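Local coordinates for pyruvate formate-lyase 2 (Archaeoglobus fulgidus, PDB 2F3O), which is a glycyl radical enzyme of unknown substrate, probably a lyase related to pyruvate formate-lyase and glycerol dehydratase, at residues M39-A44 with E507-P512; P72-I76 with E313-A317; R96-R100 with V758-R762. All coordinates share one frame; numbering follows the deposited sequence.

Contact 1: M39-A44 with E507-P512; sequences MIIRQA and EVKPTP
Pro510 lays its ring against the first turn of helix 39-53, and three side chains of that turn gather round it. Its CG packs 3.7 Å from CA of Ile40, so the ring sits almost on the helix backbone. Met39 crosses the same ring at about a right angle, its CG 3.7 Å from CD of Pro510. With CG anti to the backbone N (chi1 -178°) and two further bends in the chain, the thioether of Met39 turns back over the end of helix 477-508, where SD lies 3.7 Å from the carbonyl O of Val508. The next residue, Ile40, slides its CG1 past the second proline in the opposite direction, 3.7 Å from CG of Pro512.

The polar element is Gln43. Its CB and CG lie close to Pro510 O, and its NE2 makes a weak hydrogen bond to Pro510 O (3.3 Å, with the N-H bent to 132°). The amide is steadied from its other end by Tyr27, which bonds OE1. Lys509 NZ lies next to NE2, but both are donors; the ammonium is held instead by Glu80 and by the carbonyl O of Glu267.

Farther out, Glu507 is salt-bridged to Arg530, Met31 of helix 22-34 backs Met39 and Gln43, and helix 190-221 presses Ser194 and Ala198 against Ile40. Ile41, on the other side of the helix, packs on Leu131 of the second subunit. The segment 507-512 is a tight helix-to-helix connection: Lys509 leaves the helical conformation, Thr511 occupies the N-cap position, and Pro512 opens helix 512-516 at its first turn, a place where proline is common because no backbone N-H is needed there.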
loop_
_atom_site.group_PDB
_atom_site.type_symbol
_atom_site.label_atom_id
_atom_site.label_comp_id
_atom_site.label_asym_id
_atom_site.label_seq_id
_atom_site.Cartn_x
_atom_site.Cartn_y
_atom_site.Cartn_z
ATOM N N MET A 39 -15.204 4.526 21.713
ATOM C CA MET A 39 -16.488 3.881 21.412
ATOM C C MET A 39 -16.472 2.338 21.350
ATOM O O MET A 39 -17.429 1.694 21.797
ATOM C CB MET A 39 -17.093 4.476 20.145
ATOM C CG MET A 39 -18.462 3.914 19.748
ATOM S SD MET A 39 -19.768 4.041 21.008
ATOM C CE MET A 39 -20.327 5.728 20.807
ATOM N N ILE A 40 -15.382 1.740 20.858
ATOM C CA ILE A 40 -15.319 0.274 20.744
ATOM C C ILE A 40 -15.165 -0.357 22.112
ATOM O O ILE A 40 -15.678 -1.447 22.346
ATOM C CB ILE A 40 -14.218 -0.222 19.729
ATOM C CG1 ILE A 40 -14.359 -1.709 19.403
ATOM C CG2 ILE A 40 -12.835 0.072 20.223
ATOM C CD1 ILE A 40 -13.419 -2.180 18.339
ATOM N N ILE A 41 -14.501 0.354 23.023
ATOM C CA ILE A 41 -14.368 -0.095 24.392
ATOM C C ILE A 41 -15.729 0.090 25.088
ATOM O O ILE A 41 -16.172 -0.783 25.819
ATOM C CB ILE A 41 -13.217 0.637 25.083
ATOM C CG1 ILE A 41 -11.899 0.145 24.537
ATOM C CG2 ILE A 41 -13.167 0.370 26.537
ATOM C CD1 ILE A 41 -10.725 0.885 25.110
ATOM N N ARG A 42 -16.429 1.185 24.798
ATOM C CA ARG A 42 -17.774 1.399 25.333
ATOM C C ARG A 42 -18.722 0.288 24.937
ATOM O O ARG A 42 -19.491 -0.182 25.769
ATOM C CB ARG A 42 -18.355 2.751 24.921
ATOM C CG ARG A 42 -17.416 3.877 25.220
ATOM C CD ARG A 42 -18.093 5.124 25.694
ATOM N NE ARG A 42 -19.083 5.697 24.799
ATOM C CZ ARG A 42 -20.336 5.954 25.151
ATOM N NH1 ARG A 42 -20.741 5.676 26.383
ATOM N NH2 ARG A 42 -21.184 6.490 24.278
ATOM N N GLN A 43 -18.639 -0.159 23.689
ATOM C CA GLN A 43 -19.492 -1.242 23.206
ATOM C C GLN A 43 -19.155 -2.571 23.875
ATOM O O GLN A 43 -20.046 -3.381 24.160
ATOM C CB GLN A 43 -19.348 -1.386 21.700
ATOM C CG GLN A 43 -19.980 -0.262 20.922
ATOM C CD GLN A 43 -21.479 -0.300 20.987
ATOM O OE1 GLN A 43 -22.102 0.636 21.466
ATOM N NE2 GLN A 43 -22.070 -1.391 20.500
ATOM N N ALA A 44 -17.863 -2.773 24.124
ATOM C CA ALA A 44 -17.371 -3.971 24.794
ATOM C C ALA A 44 -17.872 -4.011 26.217
ATOM O O ALA A 44 -18.391 -5.027 26.679
ATOM C CB ALA A 44 -15.852 -3.989 24.780
ATOM N N GLU A 507 -18.605 4.020 13.154
ATOM C CA GLU A 507 -18.281 5.071 14.082
ATOM C C GLU A 507 -19.029 5.020 15.388
ATOM O O GLU A 507 -18.444 5.330 16.420
ATOM C CB GLU A 507 -18.481 6.428 13.439
ATOM C CG GLU A 507 -17.449 6.739 12.394
ATOM C CD GLU A 507 -16.052 6.823 12.970
ATOM O OE1 GLU A 507 -15.816 7.677 13.852
ATOM O OE2 GLU A 507 -15.180 6.046 12.522
ATOM N N VAL A 508 -20.311 4.655 15.369
ATOM C CA VAL A 508 -21.109 4.724 16.611
ATOM C C VAL A 508 -21.579 3.380 17.152
ATOM O O VAL A 508 -22.112 3.297 18.255
ATOM C CB VAL A 508 -22.325 5.693 16.504
ATOM C CG1 VAL A 508 -22.032 6.844 15.555
ATOM C CG2 VAL A 508 -23.576 4.956 16.071
ATOM N N LYS A 509 -21.364 2.329 16.374
ATOM C CA LYS A 509 -21.774 0.986 16.742
ATOM C C LYS A 509 -20.783 -0.022 16.154
ATOM O O LYS A 509 -21.123 -0.806 15.246
ATOM C CB LYS A 509 -23.204 0.752 16.229
ATOM C CG LYS A 509 -23.839 -0.633 16.427
ATOM C CD LYS A 509 -24.220 -0.858 17.830
ATOM C CE LYS A 509 -24.948 -2.161 17.956
ATOM N NZ LYS A 509 -24.686 -2.739 19.303
ATOM N N PRO A 510 -19.530 0.004 16.641
ATOM C CA PRO A 510 -18.722 -1.160 16.290
ATOM C C PRO A 510 -19.180 -2.371 17.129
ATOM O O PRO A 510 -19.792 -2.204 18.191
ATOM C CB PRO A 510 -17.294 -0.730 16.630
ATOM C CG PRO A 510 -17.451 0.318 17.688
ATOM C CD PRO A 510 -18.799 0.965 17.489
ATOM N N THR A 511 -18.949 -3.578 16.626
ATOM C CA THR A 511 -19.490 -4.765 17.266
ATOM C C THR A 511 -18.420 -5.820 17.531
ATOM O O THR A 511 -18.282 -6.778 16.769
ATOM C CB THR A 511 -20.620 -5.357 16.418
ATOM O OG1 THR A 511 -20.157 -5.599 15.082
ATOM C CG2 THR A 511 -21.815 -4.396 16.373
ATOM N N PRO A 512 -17.652 -5.639 18.618
ATOM C CA PRO A 512 -16.459 -6.422 18.942
ATOM C C PRO A 512 -16.639 -7.921 19.135
ATOM O O PRO A 512 -15.759 -8.674 18.749
ATOM C CB PRO A 512 -15.982 -5.814 20.263
ATOM C CG PRO A 512 -16.636 -4.500 20.351
ATOM C CD PRO A 512 -17.908 -4.589 19.616
#

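Contact 2: P72-I76 with E313-A317; sequences PPGAI and EIVPA
Gly74 and Ile314 face each other with their backbones bridged in the parallel sense, held by two main-chain hydrogen bonds. Gly74 N donates to Glu313 O at 2.9 Å, and Val315 N returns a weak, bent bond to Gly74 O at 3.0 Å. The next bond of a parallel pair would run from Ile76 N to Val315 O; here a water takes its place, accepting from Ile76 N and donating to Val315 O.

CA-H...O contacts fill in between. Glu313 O also meets CA of Pro73, Gly74 O meets CA of Ile314 at 3.4 Å, and Val315 O meets CA of Ala75.

Apolar contacts flank the backbone. Pro72 and the aliphatic part of Glu313 lie side by side, pointing the same way, with CB of Pro72 3.7 Å from CG of Glu313. The glutamate chain is extended beyond CG, which carries OE1 on to a hydrogen bond with Met68 N. Ala75 CB meets Ala317 CB at 3.9 Å, while Ile76 and Ile314 touch by single methyls, CD1 to CG2.

Pro73 and Ala75 also bond through the backbone to Arg18, in strand 18-19, and Ala75 to Ser20 just after it; strands 18-19 and 74-75 form a small parallel sheet. Ten buried residues are thus joined chiefly through peptide groups, so the contact probably depends more on backbone path and register than on side-chain identity.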
loop_
_atom_site.group_PDB
_atom_site.type_symbol
_atom_site.label_atom_id
_atom_site.label_comp_id
_atom_site.label_asym_id
_atom_site.label_seq_id
_atom_site.Cartn_x
_atom_site.Cartn_y
_atom_site.Cartn_z
ATOM N N PRO A 72 -39.036 -15.565 28.057
ATOM C CA PRO A 72 -39.135 -15.698 26.603
ATOM C C PRO A 72 -40.561 -15.597 26.014
ATOM O O PRO A 72 -41.501 -15.354 26.754
ATOM C CB PRO A 72 -38.446 -17.037 26.338
ATOM C CG PRO A 72 -37.641 -17.298 27.558
ATOM C CD PRO A 72 -38.506 -16.796 28.647
ATOM N N PRO A 73 -40.760 -15.950 24.732
ATOM C CA PRO A 73 -41.092 -15.076 23.634
ATOM C C PRO A 73 -41.018 -13.594 23.935
ATOM O O PRO A 73 -41.744 -13.084 24.789
ATOM C CB PRO A 73 -42.501 -15.543 23.253
ATOM C CG PRO A 73 -42.450 -17.058 23.532
ATOM C CD PRO A 73 -41.145 -17.317 24.347
ATOM N N GLY A 74 -40.131 -12.913 23.214
ATOM C CA GLY A 74 -40.027 -11.467 23.315
ATOM C C GLY A 74 -39.222 -10.722 22.267
ATOM O O GLY A 74 -38.632 -11.323 21.360
ATOM N N ALA A 75 -39.209 -9.395 22.401
ATOM C CA ALA A 75 -38.421 -8.516 21.540
ATOM C C ALA A 75 -37.284 -7.862 22.319
ATOM O O ALA A 75 -37.511 -7.326 23.399
ATOM C CB ALA A 75 -39.307 -7.455 20.937
ATOM N N ILE A 76 -36.066 -7.904 21.778
ATOM C CA ILE A 76 -34.948 -7.173 22.373
ATOM C C ILE A 76 -34.887 -5.761 21.771
ATOM O O ILE A 76 -35.068 -5.592 20.574
ATOM C CB ILE A 76 -33.620 -7.912 22.181
ATOM C CG1 ILE A 76 -33.754 -9.370 22.617
ATOM C CG2 ILE A 76 -32.545 -7.275 22.996
ATOM C CD1 ILE A 76 -32.524 -10.220 22.346
ATOM N N GLU A 313 -37.270 -17.864 20.689
ATOM C CA GLU A 313 -37.439 -16.939 21.797
ATOM C C GLU A 313 -37.484 -15.473 21.357
ATOM O O GLU A 313 -38.034 -14.631 22.069
ATOM C CB GLU A 313 -36.384 -17.179 22.884
ATOM C CG GLU A 313 -36.519 -18.527 23.569
ATOM C CD GLU A 313 -35.370 -18.845 24.532
ATOM O OE1 GLU A 313 -34.497 -17.980 24.738
ATOM O OE2 GLU A 313 -35.347 -19.966 25.089
ATOM N N ILE A 314 -36.926 -15.154 20.192
ATOM C CA ILE A 314 -37.038 -13.781 19.699
ATOM C C ILE A 314 -38.035 -13.579 18.578
ATOM O O ILE A 314 -38.313 -14.444 17.761
ATOM C CB ILE A 314 -35.690 -13.070 19.334
ATOM C CG1 ILE A 314 -34.991 -13.734 18.154
ATOM C CG2 ILE A 314 -34.777 -12.984 20.517
ATOM C CD1 ILE A 314 -33.916 -12.863 17.541
ATOM N N VAL A 315 -38.539 -12.369 18.578
ATOM C CA VAL A 315 -39.597 -11.940 17.732
ATOM C C VAL A 315 -39.183 -10.467 17.640
ATOM O O VAL A 315 -38.652 -9.915 18.608
ATOM C CB VAL A 315 -40.962 -12.229 18.457
ATOM C CG1 VAL A 315 -41.608 -10.977 19.034
ATOM C CG2 VAL A 315 -41.914 -12.942 17.532
ATOM N N PRO A 316 -39.331 -9.844 16.467
ATOM C CA PRO A 316 -38.665 -8.555 16.224
ATOM C C PRO A 316 -39.357 -7.353 16.869
ATOM O O PRO A 316 -40.547 -7.384 17.074
ATOM C CB PRO A 316 -38.709 -8.446 14.710
ATOM C CG PRO A 316 -39.956 -9.191 14.336
ATOM C CD PRO A 316 -40.119 -10.296 15.315
ATOM N N ALA A 317 -38.614 -6.301 17.192
ATOM C CA ALA A 317 -39.200 -5.088 17.813
ATOM C C ALA A 317 -39.662 -4.075 16.771
ATOM O O ALA A 317 -39.256 -2.909 16.802
ATOM C CB ALA A 317 -38.205 -4.412 18.779
HETATM O O HOH W 1 -35.827 -9.572 19.370
#

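Contact 3: R96-R100 with V758-R762; sequences RETNR and VELSR
Glu97 reaches across to Arg762 in a salt bridge, OE2 to NE at 3.2 Å. The two flat groups do not share a plane: carboxylate and guanidinium are 74° apart, and OE1 stands above one face of the guanidinium, offset toward its rim. The same OE1 comes within 3.4 Å of Arg762 CG. CG of Glu97 lies between its own backbone N and carbonyl carbon (chi1 76°), and a bend at chi2 then swings the carboxylate over to the start of helix 762-770, whose positive end may add to the attraction. Both residues are exposed, which probably weakens the pair.

Thr98 comes next and is buried. Its methyl CG2 lies against backbone, 3.4 Å from Glu759 O and nearly as close to Leu760 O, while OG1 has a weak hydrogen bond to Glu323.

Asn99 supplies the direct hydrogen bond of the contact: its backbone N donates to Glu759 OE2 at 2.8 Å, nearly straight (159°). A water also donates to that oxygen and, weakly, to Glu97 O. The Asn99 carbonyl is gripped from one face by NE and NH2 of Arg96, so this turn is tied to itself by a side chain; NH2 is 3.0 Å from Asn99 O. The side-chain amide of Asn99 is bonded to Gln329 and to Pro316 O.

Arg100 turns its guanidinium back to Arg96 O through two weak bonds.

In the chain, 96-100 belongs to the loop that follows helix 83-87 and precedes helix 105-119, and 758-762 leads from strand 754-756 into helix 762-770, with Ser761 as N-cap, its OG weakly bonded to Val764 N.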
loop_
_atom_site.group_PDB
_atom_site.type_symbol
_atom_site.label_atom_id
_atom_site.label_comp_id
_atom_site.label_asym_id
_atom_site.label_seq_id
_atom_site.Cartn_x
_atom_site.Cartn_y
_atom_site.Cartn_z
ATOM N N ARG A 96 -52.679 -4.987 19.094
ATOM C CA ARG A 96 -52.604 -4.750 17.651
ATOM C C ARG A 96 -52.654 -6.104 16.980
ATOM O O ARG A 96 -52.370 -7.119 17.624
ATOM C CB ARG A 96 -51.344 -3.990 17.255
ATOM C CG ARG A 96 -50.039 -4.648 17.664
ATOM C CD ARG A 96 -48.852 -3.887 17.079
ATOM N NE ARG A 96 -47.583 -4.578 17.298
ATOM C CZ ARG A 96 -46.402 -4.146 16.867
ATOM N NH1 ARG A 96 -46.305 -3.009 16.190
ATOM N NH2 ARG A 96 -45.315 -4.857 17.121
ATOM N N GLU A 97 -53.019 -6.128 15.699
ATOM C CA GLU A 97 -53.426 -7.392 15.069
ATOM C C GLU A 97 -52.299 -8.411 14.790
ATOM O O GLU A 97 -52.529 -9.614 14.863
ATOM C CB GLU A 97 -54.344 -7.165 13.845
ATOM C CG GLU A 97 -53.663 -6.686 12.566
ATOM C CD GLU A 97 -54.342 -7.229 11.300
ATOM O OE1 GLU A 97 -53.977 -6.795 10.175
ATOM O OE2 GLU A 97 -55.238 -8.098 11.431
ATOM N N THR A 98 -51.088 -7.929 14.510
ATOM C CA THR A 98 -49.940 -8.797 14.224
ATOM C C THR A 98 -48.777 -8.447 15.132
ATOM O O THR A 98 -48.539 -7.274 15.406
ATOM C CB THR A 98 -49.459 -8.615 12.776
ATOM O OG1 THR A 98 -49.277 -7.217 12.509
ATOM C CG2 THR A 98 -50.480 -9.166 11.797
ATOM N N ASN A 99 -48.062 -9.475 15.581
ATOM C CA ASN A 99 -46.861 -9.337 16.422
ATOM C C ASN A 99 -47.096 -8.500 17.679
ATOM O O ASN A 99 -46.409 -7.509 17.938
ATOM C CB ASN A 99 -45.683 -8.805 15.598
ATOM C CG ASN A 99 -44.340 -9.063 16.247
ATOM O OD1 ASN A 99 -44.076 -10.147 16.768
ATOM N ND2 ASN A 99 -43.475 -8.063 16.207
ATOM N N ARG A 100 -48.111 -8.908 18.431
ATOM C CA ARG A 100 -48.470 -8.257 19.679
ATOM C C ARG A 100 -47.426 -8.529 20.758
ATOM O O ARG A 100 -46.886 -9.626 20.863
ATOM C CB ARG A 100 -49.870 -8.693 20.139
ATOM C CG ARG A 100 -50.084 -10.213 20.255
ATOM C CD ARG A 100 -51.536 -10.547 20.587
ATOM N NE ARG A 100 -52.438 -9.484 20.139
ATOM C CZ ARG A 100 -53.718 -9.385 20.499
ATOM N NH1 ARG A 100 -54.262 -10.293 21.311
ATOM N NH2 ARG A 100 -54.455 -8.373 20.051
ATOM N N VAL A 758 -51.144 -16.513 11.198
ATOM C CA VAL A 758 -51.836 -15.582 12.098
ATOM C C VAL A 758 -51.099 -14.247 12.282
ATOM O O VAL A 758 -51.713 -13.191 12.448
ATOM C CB VAL A 758 -52.059 -16.286 13.463
ATOM C CG1 VAL A 758 -52.509 -15.307 14.556
ATOM C CG2 VAL A 758 -53.049 -17.418 13.292
ATOM N N GLU A 759 -49.775 -14.292 12.198
ATOM C CA GLU A 759 -48.958 -13.109 12.396
ATOM C C GLU A 759 -48.677 -12.271 11.145
ATOM O O GLU A 759 -47.951 -11.296 11.212
ATOM C CB GLU A 759 -47.670 -13.507 13.102
ATOM C CG GLU A 759 -47.941 -14.332 14.345
ATOM C CD GLU A 759 -48.587 -13.518 15.489
ATOM O OE1 GLU A 759 -49.077 -14.143 16.457
ATOM O OE2 GLU A 759 -48.600 -12.260 15.443
ATOM N N LEU A 760 -49.268 -12.645 10.019
ATOM C CA LEU A 760 -49.158 -11.868 8.795
ATOM C C LEU A 760 -50.313 -10.901 8.693
ATOM O O LEU A 760 -51.412 -11.240 9.079
ATOM C CB LEU A 760 -49.209 -12.804 7.604
ATOM C CG LEU A 760 -48.069 -13.806 7.575
ATOM C CD1 LEU A 760 -48.362 -14.905 6.593
ATOM C CD2 LEU A 760 -46.839 -13.064 7.177
ATOM N N SER A 761 -50.073 -9.709 8.153
ATOM C CA SER A 761 -51.114 -8.679 7.996
ATOM C C SER A 761 -52.174 -9.095 6.974
ATOM O O SER A 761 -51.959 -10.049 6.234
ATOM C CB SER A 761 -50.480 -7.359 7.559
ATOM O OG SER A 761 -49.990 -7.453 6.229
ATOM N N ARG A 762 -53.309 -8.387 6.950
ATOM C CA ARG A 762 -54.405 -8.684 5.992
ATOM C C ARG A 762 -53.965 -8.648 4.543
ATOM O O ARG A 762 -54.257 -9.607 3.827
ATOM C CB ARG A 762 -55.647 -7.784 6.154
ATOM C CG ARG A 762 -56.085 -7.547 7.563
ATOM C CD ARG A 762 -57.311 -8.370 7.945
ATOM N NE ARG A 762 -57.617 -8.180 9.367
ATOM C CZ ARG A 762 -58.237 -7.114 9.885
ATOM N NH1 ARG A 762 -58.653 -6.111 9.107
ATOM N NH2 ARG A 762 -58.448 -7.051 11.197
HETATM O O HOH W 2 -51.103 -11.382 17.303
#

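In the fold
Along the chain the segments come as 39-44, 72-76, 96-100, 313-317, 507-512 and 758-762, so contact 2 is nested inside contact 1, and contact 3 crosses both. Contacts 1 and 2 do not touch, their centres being about 23 Å apart; those of contacts 1 and 3 are about 35 Å apart, and those of contacts 2 and 3 about 15 Å. Contacts 2 and 3 meet directly, through Asn99 and the 313-317 segment. The early chain is thereby fastened to three distant regions. Contact 3 reaches the C-terminal part just beyond Gly752, the predicted glycyl radical site, unmodified here, while a bound glycerol lies about 7 Å from the side chain of Pro316 in contact 2.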